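Local coordinates for probable GTP-binding protein EngB (Pyrococcus horikoshii, PDB 2CXX) that binds GDP in its nucleotide pocket as a probable magnesium-dependent GTPase of the EngB family and is predicted to be needed for normal cell division and septation, at residues T16-L21 / I39-K44; I4-R9 / N176-V181; I49-F54 / H74-N79; A86-D91 / V112-F117. All blocks are in the same frame, centred on the assembly; numbering follows the deposited sequence.

Contact 1: residues T16-L21 / I39-K44. With GDP (guanosine-5'-diphosphate), chain D.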
# COMPACT_ATOMS: atom_id res chain seq x y z
N THR A 16 3.79 -10.51 0.42
CA THR A 16 2.94 -11.61 -0.03
C THR A 16 2.12 -11.24 -1.30
O THR A 16 2.04 -12.00 -2.28
CB THR A 16 1.93 -12.06 1.08
OG1 THR A 16 2.65 -12.48 2.25
CG2 THR A 16 1.14 -13.28 0.59
N LEU A 17 1.57 -10.04 -1.32
CA LEU A 17 0.78 -9.60 -2.48
C LEU A 17 1.68 -9.51 -3.73
O LEU A 17 1.32 -9.93 -4.81
CB LEU A 17 0.15 -8.22 -2.19
CG LEU A 17 -0.50 -7.48 -3.35
CD1 LEU A 17 -1.51 -8.39 -4.08
CD2 LEU A 17 -1.16 -6.23 -2.83
N ILE A 18 2.87 -8.94 -3.58
CA ILE A 18 3.78 -8.81 -4.72
C ILE A 18 4.15 -10.18 -5.27
O ILE A 18 4.25 -10.35 -6.51
CB ILE A 18 5.04 -8.04 -4.34
CG1 ILE A 18 4.66 -6.57 -4.17
CG2 ILE A 18 6.10 -8.19 -5.46
CD1 ILE A 18 5.72 -5.67 -3.64
N TYR A 19 4.35 -11.13 -4.37
CA TYR A 19 4.61 -12.50 -4.82
C TYR A 19 3.38 -13.08 -5.54
O TYR A 19 3.55 -13.77 -6.55
CB TYR A 19 4.97 -13.38 -3.60
CG TYR A 19 4.99 -14.85 -3.93
CD1 TYR A 19 5.91 -15.36 -4.84
CD2 TYR A 19 4.05 -15.72 -3.39
CE1 TYR A 19 5.89 -16.71 -5.19
CE2 TYR A 19 4.05 -17.09 -3.75
CZ TYR A 19 4.96 -17.53 -4.64
OH TYR A 19 4.90 -18.85 -5.01
N ARG A 20 2.17 -12.89 -5.02
CA ARG A 20 0.97 -13.38 -5.74
C ARG A 20 0.83 -12.78 -7.16
O ARG A 20 0.43 -13.46 -8.12
CB ARG A 20 -0.30 -13.05 -4.99
CG ARG A 20 -0.50 -13.84 -3.78
CD ARG A 20 -0.48 -15.32 -4.11
NE ARG A 20 -0.87 -16.08 -2.94
CZ ARG A 20 -1.17 -17.37 -2.99
NH1 ARG A 20 -1.12 -18.00 -4.16
NH2 ARG A 20 -1.51 -18.01 -1.87
N LEU A 21 1.17 -11.50 -7.30
CA LEU A 21 1.07 -10.78 -8.55
C LEU A 21 2.17 -11.12 -9.55
O LEU A 21 1.94 -11.27 -10.73
CB LEU A 21 1.13 -9.25 -8.26
CG LEU A 21 -0.20 -8.70 -7.70
CD1 LEU A 21 -0.02 -7.18 -7.35
CD2 LEU A 21 -1.34 -8.85 -8.75
N ILE A 39 13.32 -1.43 -3.24
CA ILE A 39 13.77 -2.44 -4.19
C ILE A 39 12.95 -2.35 -5.47
O ILE A 39 11.81 -1.87 -5.44
CB ILE A 39 13.65 -3.87 -3.60
CG1 ILE A 39 12.23 -4.18 -3.25
CG2 ILE A 39 14.67 -4.07 -2.44
CD1 ILE A 39 12.07 -5.67 -2.95
N GLU A 40 13.54 -2.76 -6.59
CA GLU A 40 12.85 -2.78 -7.89
C GLU A 40 12.65 -4.21 -8.35
O GLU A 40 13.54 -5.08 -8.27
CB GLU A 40 13.65 -2.00 -8.96
CG GLU A 40 13.52 -0.52 -8.76
CD GLU A 40 14.07 0.35 -9.88
OE1 GLU A 40 14.33 -0.15 -11.02
OE2 GLU A 40 14.25 1.51 -9.53
N ILE A 41 11.45 -4.45 -8.83
CA ILE A 41 11.06 -5.79 -9.32
C ILE A 41 10.58 -5.74 -10.78
O ILE A 41 9.71 -4.92 -11.15
CB ILE A 41 9.92 -6.35 -8.39
CG1 ILE A 41 10.43 -6.45 -6.94
CG2 ILE A 41 9.42 -7.76 -8.85
CD1 ILE A 41 9.29 -6.11 -5.94
N GLU A 42 11.14 -6.60 -11.62
CA GLU A 42 10.66 -6.68 -12.99
C GLU A 42 9.38 -7.52 -13.03
O GLU A 42 9.36 -8.66 -12.57
CB GLU A 42 11.73 -7.27 -13.89
CG GLU A 42 12.88 -6.31 -14.03
CD GLU A 42 14.15 -6.92 -14.58
OE1 GLU A 42 15.05 -6.11 -14.89
OE2 GLU A 42 14.27 -8.16 -14.69
N TRP A 43 8.29 -6.96 -13.55
CA TRP A 43 6.97 -7.66 -13.62
C TRP A 43 6.65 -7.68 -15.11
O TRP A 43 5.95 -6.79 -15.64
CB TRP A 43 5.90 -6.83 -12.85
CG TRP A 43 4.57 -7.50 -12.74
CD1 TRP A 43 4.30 -8.83 -12.91
CD2 TRP A 43 3.34 -6.88 -12.37
NE1 TRP A 43 2.97 -9.08 -12.67
CE2 TRP A 43 2.36 -7.90 -12.33
CE3 TRP A 43 2.98 -5.58 -12.06
CZ2 TRP A 43 1.02 -7.65 -11.97
CZ3 TRP A 43 1.64 -5.32 -11.69
CH2 TRP A 43 0.68 -6.38 -11.66
N LYS A 44 7.07 -8.78 -15.75
CA LYS A 44 7.01 -8.89 -17.21
C LYS A 44 7.66 -7.62 -17.74
O LYS A 44 8.81 -7.39 -17.38
CB LYS A 44 5.57 -9.10 -17.70
CG LYS A 44 5.02 -10.44 -17.24
CD LYS A 44 3.66 -10.76 -17.83
CE LYS A 44 3.16 -12.12 -17.34
NZ LYS A 44 1.98 -12.59 -18.15
PB GDP D . 4.71 -7.22 4.70
O1B GDP D . 5.50 -6.92 5.93
O2B GDP D . 3.53 -6.18 4.53
O3B GDP D . 5.47 -7.63 3.45
O3A GDP D . 3.91 -8.53 5.07
PA GDP D . 3.97 -10.09 4.73
O1A GDP D . 3.64 -10.30 3.30
O2A GDP D . 5.37 -10.69 5.10
O5' GDP D . 2.73 -10.71 5.54
C5' GDP D . 2.84 -10.45 6.91
C4' GDP D . 1.95 -11.42 7.69
O4' GDP D . 0.54 -11.32 7.22
C3' GDP D . 2.24 -12.88 7.54
O3' GDP D . 2.29 -13.82 8.62
C2' GDP D . 1.42 -13.30 6.30
O2' GDP D . 1.14 -14.75 6.37
C1' GDP D . 0.10 -12.63 6.68
N9 GDP D . -0.79 -12.36 5.55
C8 GDP D . -0.49 -11.74 4.32
N7 GDP D . -1.56 -11.66 3.60
C5 GDP D . -2.61 -12.21 4.29
C6 GDP D . -4.00 -12.40 4.04
O6 GDP D . -4.51 -12.07 3.01
N1 GDP D . -4.79 -13.00 5.01
C2 GDP D . -4.24 -13.40 6.20
N2 GDP D . -5.07 -13.99 7.13
N3 GDP D . -2.96 -13.24 6.46
C4 GDP D . -2.12 -12.65 5.54
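The carbonyl oxygen of Leu-21 receives two weak hydrogen bonds: one across the contact from Trp-43 NE1 (3.1 Å to Leu-21 O, N-H...O angle 122°), the other from Lys-175 NZ of helix 171-184. The indole also packs on the same residue: Trp-43 CZ2 lies 4.0 Å from Leu-21 CB. With CG anti to the backbone N (chi1 -174°), the Trp-43 indole runs from the strand to the helix, which brings both NE1 and CZ2 to Leu-21. With an alanine here the indole would be gone, which would probably cost Leu-21 O a weak donor and open a gap beside Leu-21 CB. One helical turn back, a purely apolar pair continues the interface: Ile-18 CG2 meets Ile-41 CD1 at 3.8 Å. At the opposite end of the segment the helix serves the nucleotide. Thr-16 N gives a 2.9 Å bond to GDP O1A, and Thr-16 OG1 donates to the same GDP O1A at 2.6 Å, so one residue grips that alpha-phosphate oxygen twice. A helix that holds phosphate at its start and packs on the sheet farther along, here against edge strand 39-43, is the helix that follows the P-loop (Walker A motif) in GTPases.

Contact 2: residues I4-R9 / N176-V181; sequences IIFAGR and NRIFEV
Ile-178 of segment 176-181 reaches two residues of segment 4-9, using a different branch for each. Its CG2 methyl lies 4.3 Å from Ile-4 CG1, while its longer branch puts Ile-178 CD1 at 4.3 Å from Phe-6 CZ, approaching that ring obliquely. The extended second torsion of Ile-178 (chi2 178°) carries CD1 away from its own helix and so accounts for the reach to the phenyl ring. No hydrogen bond crosses between the segments, and all three touching residues are buried, so the evidence is for hydrophobic packing alone.

In the next shell, Leu-17, Ile-18 and Leu-21 of helix 14-22 also pack against Phe-6 and probably help to fix its ring. Beside Ile-178, the ring of Phe-179 meets that of His-46. A salt bridge within the helix, Arg-177 NH2 to Glu-180 OE2 at 2.6 Å, reaches the carboxylate oxygen on its anti side, tilted 23° out of the carboxylate plane, and Arg-177 NH1 also bonds Lys-158 O.

Strand 3-8 runs between strands 46-50 and 85-91, hydrogen-bonded to both. Helix 171-184 thus packs on a central strand of the sheet, on the same face as helix 14-22, with Val-181 extending the interface to Val-85 of strand 85-91.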
# COMPACT_ATOMS: atom_id res chain seq x y z
N ILE A 4 4.97 1.02 -11.22
CA ILE A 4 3.94 0.89 -10.20
C ILE A 4 4.65 0.86 -8.84
O ILE A 4 5.56 0.06 -8.62
CB ILE A 4 3.17 -0.44 -10.40
CG1 ILE A 4 2.57 -0.47 -11.82
CG2 ILE A 4 2.12 -0.62 -9.31
CD1 ILE A 4 3.10 -1.63 -12.66
N ILE A 5 4.29 1.75 -7.94
CA ILE A 5 4.92 1.68 -6.62
C ILE A 5 3.95 0.96 -5.67
O ILE A 5 2.73 0.97 -5.86
CB ILE A 5 5.28 3.09 -6.04
CG1 ILE A 5 4.02 3.92 -5.72
CG2 ILE A 5 6.21 3.82 -7.00
CD1 ILE A 5 4.32 5.32 -5.02
N PHE A 6 4.54 0.21 -4.74
CA PHE A 6 3.82 -0.49 -3.70
C PHE A 6 4.31 0.09 -2.38
O PHE A 6 5.50 0.33 -2.17
CB PHE A 6 4.03 -2.00 -3.70
CG PHE A 6 3.15 -2.74 -4.67
CD1 PHE A 6 3.36 -2.65 -6.07
CD2 PHE A 6 2.10 -3.49 -4.19
CE1 PHE A 6 2.53 -3.31 -6.97
CE2 PHE A 6 1.24 -4.16 -5.09
CZ PHE A 6 1.45 -4.07 -6.46
N ALA A 7 3.39 0.26 -1.45
CA ALA A 7 3.72 0.81 -0.18
C ALA A 7 2.69 0.34 0.85
O ALA A 7 1.57 -0.04 0.52
CB ALA A 7 3.70 2.36 -0.29
N GLY A 8 3.07 0.33 2.11
CA GLY A 8 2.10 -0.07 3.14
C GLY A 8 2.79 -0.24 4.50
O GLY A 8 4.01 -0.26 4.58
N ARG A 9 2.02 -0.30 5.57
CA ARG A 9 2.67 -0.51 6.86
C ARG A 9 3.23 -1.93 6.92
O ARG A 9 2.77 -2.86 6.23
CB ARG A 9 1.63 -0.30 8.00
CG ARG A 9 1.24 1.16 8.12
CD ARG A 9 0.17 1.45 9.18
NE ARG A 9 -0.88 0.44 9.13
CZ ARG A 9 -0.93 -0.65 9.91
NH1 ARG A 9 -0.03 -0.90 10.86
NH2 ARG A 9 -1.76 -1.63 9.61
N ASN A 176 -6.23 -6.49 -12.77
CA ASN A 176 -6.98 -5.79 -13.84
C ASN A 176 -7.11 -4.31 -13.54
O ASN A 176 -6.94 -3.51 -14.40
CB ASN A 176 -8.38 -6.36 -13.97
CG ASN A 176 -8.38 -7.77 -14.49
OD1 ASN A 176 -7.46 -8.18 -15.20
ND2 ASN A 176 -9.44 -8.52 -14.15
N ARG A 177 -7.42 -3.97 -12.29
CA ARG A 177 -7.54 -2.55 -11.90
C ARG A 177 -6.23 -1.78 -12.16
O ARG A 177 -6.22 -0.69 -12.70
CB ARG A 177 -7.92 -2.46 -10.41
CG ARG A 177 -8.22 -1.03 -9.83
CD ARG A 177 -9.63 -0.52 -10.01
NE ARG A 177 -9.80 0.02 -11.35
CZ ARG A 177 -9.76 1.31 -11.70
NH1 ARG A 177 -9.59 2.27 -10.83
NH2 ARG A 177 -9.84 1.63 -12.99
N ILE A 178 -5.11 -2.33 -11.72
CA ILE A 178 -3.82 -1.72 -11.91
C ILE A 178 -3.58 -1.42 -13.38
O ILE A 178 -3.17 -0.32 -13.73
CB ILE A 178 -2.72 -2.67 -11.42
CG1 ILE A 178 -2.77 -2.73 -9.92
CG2 ILE A 178 -1.34 -2.24 -11.96
CD1 ILE A 178 -1.73 -3.71 -9.36
N PHE A 179 -3.84 -2.39 -14.25
CA PHE A 179 -3.60 -2.13 -15.64
C PHE A 179 -4.58 -1.22 -16.28
O PHE A 179 -4.24 -0.46 -17.16
CB PHE A 179 -3.43 -3.45 -16.39
CG PHE A 179 -2.12 -4.06 -16.07
CD1 PHE A 179 -2.03 -5.22 -15.34
CD2 PHE A 179 -0.94 -3.38 -16.38
CE1 PHE A 179 -0.81 -5.69 -14.92
CE2 PHE A 179 0.27 -3.85 -15.96
CZ PHE A 179 0.33 -5.01 -15.22
N GLU A 180 -5.79 -1.21 -15.75
CA GLU A 180 -6.84 -0.34 -16.28
C GLU A 180 -6.44 1.10 -15.91
O GLU A 180 -6.44 2.01 -16.75
CB GLU A 180 -8.11 -0.79 -15.61
CG GLU A 180 -9.40 -0.29 -16.04
CD GLU A 180 -10.47 -0.97 -15.22
OE1 GLU A 180 -10.74 -2.17 -15.47
OE2 GLU A 180 -10.99 -0.35 -14.26
N VAL A 181 -6.07 1.33 -14.65
CA VAL A 181 -5.63 2.67 -14.26
C VAL A 181 -4.46 3.15 -15.11
O VAL A 181 -4.46 4.31 -15.53
CB VAL A 181 -5.20 2.77 -12.78
CG1 VAL A 181 -4.58 4.18 -12.52
CG2 VAL A 181 -6.40 2.50 -11.90

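Contact 3: residues I49-F54 / H74-N79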
# COMPACT_ATOMS: atom_id res chain seq x y z
N ILE A 49 8.27 -0.73 -7.95
CA ILE A 49 9.26 -0.16 -7.04
C ILE A 49 8.56 -0.32 -5.68
O ILE A 49 7.50 0.22 -5.42
CB ILE A 49 9.63 1.29 -7.39
CG1 ILE A 49 10.13 1.34 -8.84
CG2 ILE A 49 10.73 1.76 -6.44
CD1 ILE A 49 10.48 2.70 -9.34
N ASP A 50 9.16 -1.14 -4.84
CA ASP A 50 8.58 -1.51 -3.56
C ASP A 50 9.22 -0.79 -2.39
O ASP A 50 10.40 -0.98 -2.12
CB ASP A 50 8.74 -3.02 -3.39
CG ASP A 50 8.13 -3.51 -2.12
OD1 ASP A 50 6.99 -3.09 -1.81
OD2 ASP A 50 8.77 -4.33 -1.44
N MSE A 51 8.43 0.00 -1.67
CA MSE A 51 8.90 0.75 -0.54
C MSE A 51 8.97 -0.12 0.69
O MSE A 51 8.19 -1.04 0.83
CB MSE A 51 7.93 1.90 -0.24
CG MSE A 51 7.50 2.78 -1.39
SE MSE A 51 9.12 3.69 -2.19
CE MSE A 51 8.56 3.67 -4.10
N PRO A 52 9.98 0.09 1.53
CA PRO A 52 10.03 -0.71 2.76
C PRO A 52 8.75 -0.40 3.58
O PRO A 52 8.21 0.69 3.53
CB PRO A 52 11.31 -0.21 3.47
CG PRO A 52 11.75 0.98 2.72
CD PRO A 52 11.17 0.95 1.35
N GLY A 53 8.27 -1.37 4.34
CA GLY A 53 7.06 -1.15 5.13
C GLY A 53 7.17 0.04 6.09
O GLY A 53 8.23 0.26 6.72
N PHE A 54 6.08 0.80 6.21
CA PHE A 54 6.00 1.95 7.11
C PHE A 54 5.75 1.48 8.54
O PHE A 54 5.36 0.37 8.79
CB PHE A 54 4.76 2.81 6.81
CG PHE A 54 4.70 3.38 5.42
CD1 PHE A 54 5.77 4.10 4.92
CD2 PHE A 54 3.52 3.28 4.69
CE1 PHE A 54 5.68 4.74 3.69
CE2 PHE A 54 3.41 3.92 3.47
CZ PHE A 54 4.49 4.65 2.96
N HIS A 74 10.88 11.27 -0.24
CA HIS A 74 11.79 11.90 -1.17
C HIS A 74 11.82 11.15 -2.52
O HIS A 74 11.74 11.75 -3.56
CB HIS A 74 13.19 12.01 -0.54
CG HIS A 74 14.12 12.90 -1.31
ND1 HIS A 74 13.81 14.21 -1.61
CD2 HIS A 74 15.28 12.64 -1.96
CE1 HIS A 74 14.72 14.72 -2.42
NE2 HIS A 74 15.63 13.79 -2.65
N PHE A 75 11.89 9.84 -2.49
CA PHE A 75 11.86 9.10 -3.74
C PHE A 75 10.56 9.37 -4.51
O PHE A 75 10.57 9.72 -5.72
CB PHE A 75 11.95 7.60 -3.45
CG PHE A 75 12.01 6.77 -4.69
CD1 PHE A 75 13.25 6.43 -5.24
CD2 PHE A 75 10.82 6.37 -5.32
CE1 PHE A 75 13.31 5.70 -6.41
CE2 PHE A 75 10.87 5.64 -6.50
CZ PHE A 75 12.12 5.31 -7.05
N ILE A 76 9.43 9.26 -3.83
CA ILE A 76 8.15 9.47 -4.57
C ILE A 76 7.99 10.92 -5.05
O ILE A 76 7.51 11.18 -6.17
CB ILE A 76 6.93 9.04 -3.68
CG1 ILE A 76 7.06 7.57 -3.34
CG2 ILE A 76 5.62 9.33 -4.41
CD1 ILE A 76 6.07 7.05 -2.27
N GLU A 77 8.40 11.87 -4.24
CA GLU A 77 8.33 13.26 -4.71
C GLU A 77 9.24 13.41 -5.92
O GLU A 77 8.83 13.98 -6.93
CB GLU A 77 8.85 14.22 -3.64
CG GLU A 77 7.81 14.56 -2.58
CD GLU A 77 8.38 15.40 -1.43
OE1 GLU A 77 7.55 16.00 -0.72
OE2 GLU A 77 9.62 15.46 -1.24
N ASP A 78 10.45 12.89 -5.86
CA ASP A 78 11.41 13.06 -6.98
C ASP A 78 11.09 12.32 -8.28
O ASP A 78 11.48 12.75 -9.38
CB ASP A 78 12.81 12.64 -6.57
CG ASP A 78 13.44 13.56 -5.56
OD1 ASP A 78 12.85 14.60 -5.27
OD2 ASP A 78 14.55 13.23 -5.08
N ASN A 79 10.42 11.20 -8.15
CA ASN A 79 10.07 10.36 -9.28
C ASN A 79 8.58 10.40 -9.63
O ASN A 79 8.12 9.63 -10.47
CB ASN A 79 10.46 8.93 -8.96
CG ASN A 79 11.94 8.72 -8.90
OD1 ASN A 79 12.59 8.49 -9.95
ND2 ASN A 79 12.51 8.80 -7.71
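Segments 49-54 and 74-79 come closest in backbone at Met-51 and Phe-75, whose CA atoms are 9.4 Å apart, so side chains make the contact between the two segments. Phe-75 does most of this: with CG anti to the backbone N (chi1 -177°), its ring reaches Ile-49 and Met-51. Ile-49 CD1 comes to its edge, near the ring plane, 3.8 Å from Phe-75 CZ. Residue 51, a selenomethionine, bends at its second and third torsions and brings Met-51 CE to 3.7 Å from Phe-75 CD2. Its SE is 5.3 Å from the Phe-75 ring centroid, 42° off the normal, an oblique Met-aromatic contact. The same methyl, Met-51 CE, also lies 4.2 Å from Ile-76 CG1. From the side of the ring away from that methyl, Asn-79 ND2 sits 3.3 Å above the plane of Phe-75, over its centre, held there by a bond from Asn-79 ND2 to Phe-75 O of 2.9 Å and 162°. A serine in place of Phe-75 would probably leave the selenomethionine methyl and Ile-49 CD1 without their shared partner and the Asn-79 amide without the ring beneath it. Asp-50 turns its carboxylate to Lys-14 and Arg-27. Apolar and Met-aromatic packing, without a polar bond between the segments, thus joins helix 62-79 to the Asp-50 to Gly-53 segment, which matches the DxxG (G3) motif of GTPases and is predicted to bind GTP.

Contact 4: residues A86-D91 / V112-F117; sequences AVLVVD and VEFYQF
Strand segment 86-91 approaches helix segment 112-117 most closely at Leu-88 and Tyr-115, with 7.4 Å between their CA atoms. A single leucine carries the interface from the strand side, its two methyls dividing between consecutive helix residues. Leu-88 CD1 lies 4.0 Å from Phe-114 CD2, the two side chains lying alongside each other but running opposite ways. Leu-88 CD2 lies 4.0 Å from Tyr-115 CB and stands at the edge of the tyrosine ring, near its plane. Both aromatic residues hold CG anti to the backbone N (chi1 -165° and -176°), and the leucine's methyls meet the ring of Phe-114 and the CB of Tyr-115.

The topology is a beta-alpha-beta crossover: strand 85-91 leads through helices 94-104 and 110-120 to its parallel neighbour, strand 125-130, as in the Rossmann-like core of P-loop GTPases. Phe-114 touches Ile-76 of helix 62-79 and also packs on Ala-7 of strand 3-8. Tyr-115 turns the other way, over Thr-125 and Val-127, and its ring meets that of Phe-149 with planes at about 25°. Where the strand ends, Asp-91 OD1 accepts from Ala-94 N at the start of the next helix, while Asp-91 OD2 forms a salt bridge with Lys-131, a residue predicted to bind GTP.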
# COMPACT_ATOMS: atom_id res chain seq x y z
N ALA A 86 0.04 3.93 -7.99
CA ALA A 86 0.52 3.51 -6.70
C ALA A 86 -0.48 2.53 -6.10
O ALA A 86 -1.70 2.66 -6.25
CB ALA A 86 0.69 4.77 -5.70
N VAL A 87 0.03 1.48 -5.47
CA VAL A 87 -0.83 0.55 -4.75
C VAL A 87 -0.49 0.67 -3.27
O VAL A 87 0.64 0.38 -2.87
CB VAL A 87 -0.59 -0.89 -5.15
CG1 VAL A 87 -1.57 -1.86 -4.33
CG2 VAL A 87 -0.88 -1.03 -6.64
N LEU A 88 -1.44 1.15 -2.47
CA LEU A 88 -1.22 1.21 -1.05
C LEU A 88 -1.90 -0.04 -0.50
O LEU A 88 -3.11 -0.21 -0.63
CB LEU A 88 -1.86 2.49 -0.43
CG LEU A 88 -2.03 2.51 1.10
CD1 LEU A 88 -0.72 2.42 1.86
CD2 LEU A 88 -2.75 3.80 1.49
N VAL A 89 -1.11 -0.90 0.14
CA VAL A 89 -1.65 -2.12 0.76
C VAL A 89 -2.00 -1.82 2.19
O VAL A 89 -1.18 -1.28 2.89
CB VAL A 89 -0.59 -3.20 0.76
CG1 VAL A 89 -1.21 -4.53 1.12
CG2 VAL A 89 0.08 -3.27 -0.64
N VAL A 90 -3.22 -2.11 2.62
CA VAL A 90 -3.63 -1.93 4.02
C VAL A 90 -4.15 -3.23 4.53
O VAL A 90 -4.57 -4.11 3.77
CB VAL A 90 -4.70 -0.85 4.25
CG1 VAL A 90 -4.17 0.51 3.62
CG2 VAL A 90 -5.98 -1.26 3.64
N ASP A 91 -4.14 -3.36 5.86
CA ASP A 91 -4.61 -4.58 6.50
C ASP A 91 -6.07 -4.19 6.85
O ASP A 91 -6.27 -3.38 7.72
CB ASP A 91 -3.74 -4.83 7.75
CG ASP A 91 -4.26 -5.95 8.63
OD1 ASP A 91 -5.47 -6.26 8.53
OD2 ASP A 91 -3.45 -6.48 9.42
N VAL A 112 -3.63 7.07 6.55
CA VAL A 112 -4.37 8.26 6.15
C VAL A 112 -3.36 9.30 5.63
O VAL A 112 -3.55 9.89 4.57
CB VAL A 112 -5.07 8.82 7.36
CG1 VAL A 112 -5.59 10.24 7.06
CG2 VAL A 112 -6.19 7.89 7.80
N GLU A 113 -2.30 9.49 6.37
CA GLU A 113 -1.27 10.43 6.01
C GLU A 113 -0.72 10.09 4.65
O GLU A 113 -0.59 10.97 3.77
CB GLU A 113 -0.12 10.44 7.03
CG GLU A 113 0.85 11.54 6.73
CD GLU A 113 2.12 11.51 7.59
OE1 GLU A 113 2.95 12.44 7.46
OE2 GLU A 113 2.31 10.54 8.36
N PHE A 114 -0.43 8.81 4.42
CA PHE A 114 0.17 8.43 3.14
C PHE A 114 -0.76 8.51 1.93
O PHE A 114 -0.36 8.98 0.86
CB PHE A 114 0.78 7.02 3.21
CG PHE A 114 1.68 6.73 2.08
CD1 PHE A 114 2.87 7.39 1.94
CD2 PHE A 114 1.30 5.80 1.12
CE1 PHE A 114 3.69 7.11 0.81
CE2 PHE A 114 2.10 5.52 -0.00
CZ PHE A 114 3.30 6.19 -0.15
N TYR A 115 -1.98 8.06 2.08
CA TYR A 115 -2.92 8.17 0.96
C TYR A 115 -3.12 9.66 0.63
O TYR A 115 -3.15 10.08 -0.55
CB TYR A 115 -4.27 7.54 1.33
CG TYR A 115 -5.25 7.53 0.19
CD1 TYR A 115 -6.05 8.62 -0.06
CD2 TYR A 115 -5.30 6.45 -0.70
CE1 TYR A 115 -6.90 8.68 -1.18
CE2 TYR A 115 -6.16 6.48 -1.82
CZ TYR A 115 -6.94 7.62 -2.04
OH TYR A 115 -7.84 7.70 -3.07
N GLN A 116 -3.18 10.51 1.65
CA GLN A 116 -3.40 11.92 1.35
C GLN A 116 -2.18 12.54 0.74
O GLN A 116 -2.30 13.45 -0.12
CB GLN A 116 -3.87 12.68 2.58
CG GLN A 116 -5.28 12.24 2.99
CD GLN A 116 -5.82 12.96 4.23
OE1 GLN A 116 -5.18 13.87 4.75
NE2 GLN A 116 -7.01 12.56 4.70
N PHE A 117 -1.00 12.01 1.09
CA PHE A 117 0.23 12.52 0.51
C PHE A 117 0.23 12.18 -1.00
O PHE A 117 0.53 13.05 -1.85
CB PHE A 117 1.43 11.90 1.25
CG PHE A 117 2.74 11.96 0.48
CD1 PHE A 117 3.46 13.17 0.35
CD2 PHE A 117 3.28 10.80 -0.07
CE1 PHE A 117 4.68 13.21 -0.33
CE2 PHE A 117 4.48 10.82 -0.74
CZ PHE A 117 5.21 12.01 -0.88

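In the fold
All four contacts reach one mixed sheet, whose strand order runs 39-43, 46-50, 3-8, 85-91, 125-130, 160-162. Contacts 1 and 2 pack helices 14-22 and 171-184 on one face; contacts 3 and 4 pack helices 62-79 and 110-120 on the other. Along the chain, contacts 1, 3 and 4 follow in series, all nested inside the long loop that contact 2 closes. Centres are 11 Å apart for contacts 1 and 2 and for contacts 2 and 4, but 18 Å for contacts 1 and 4, consistent with central strand 3-8 lying between. The result is a three-layer GTPase domain in which the nucleotide-binding segments extend from a sheet packed on both faces.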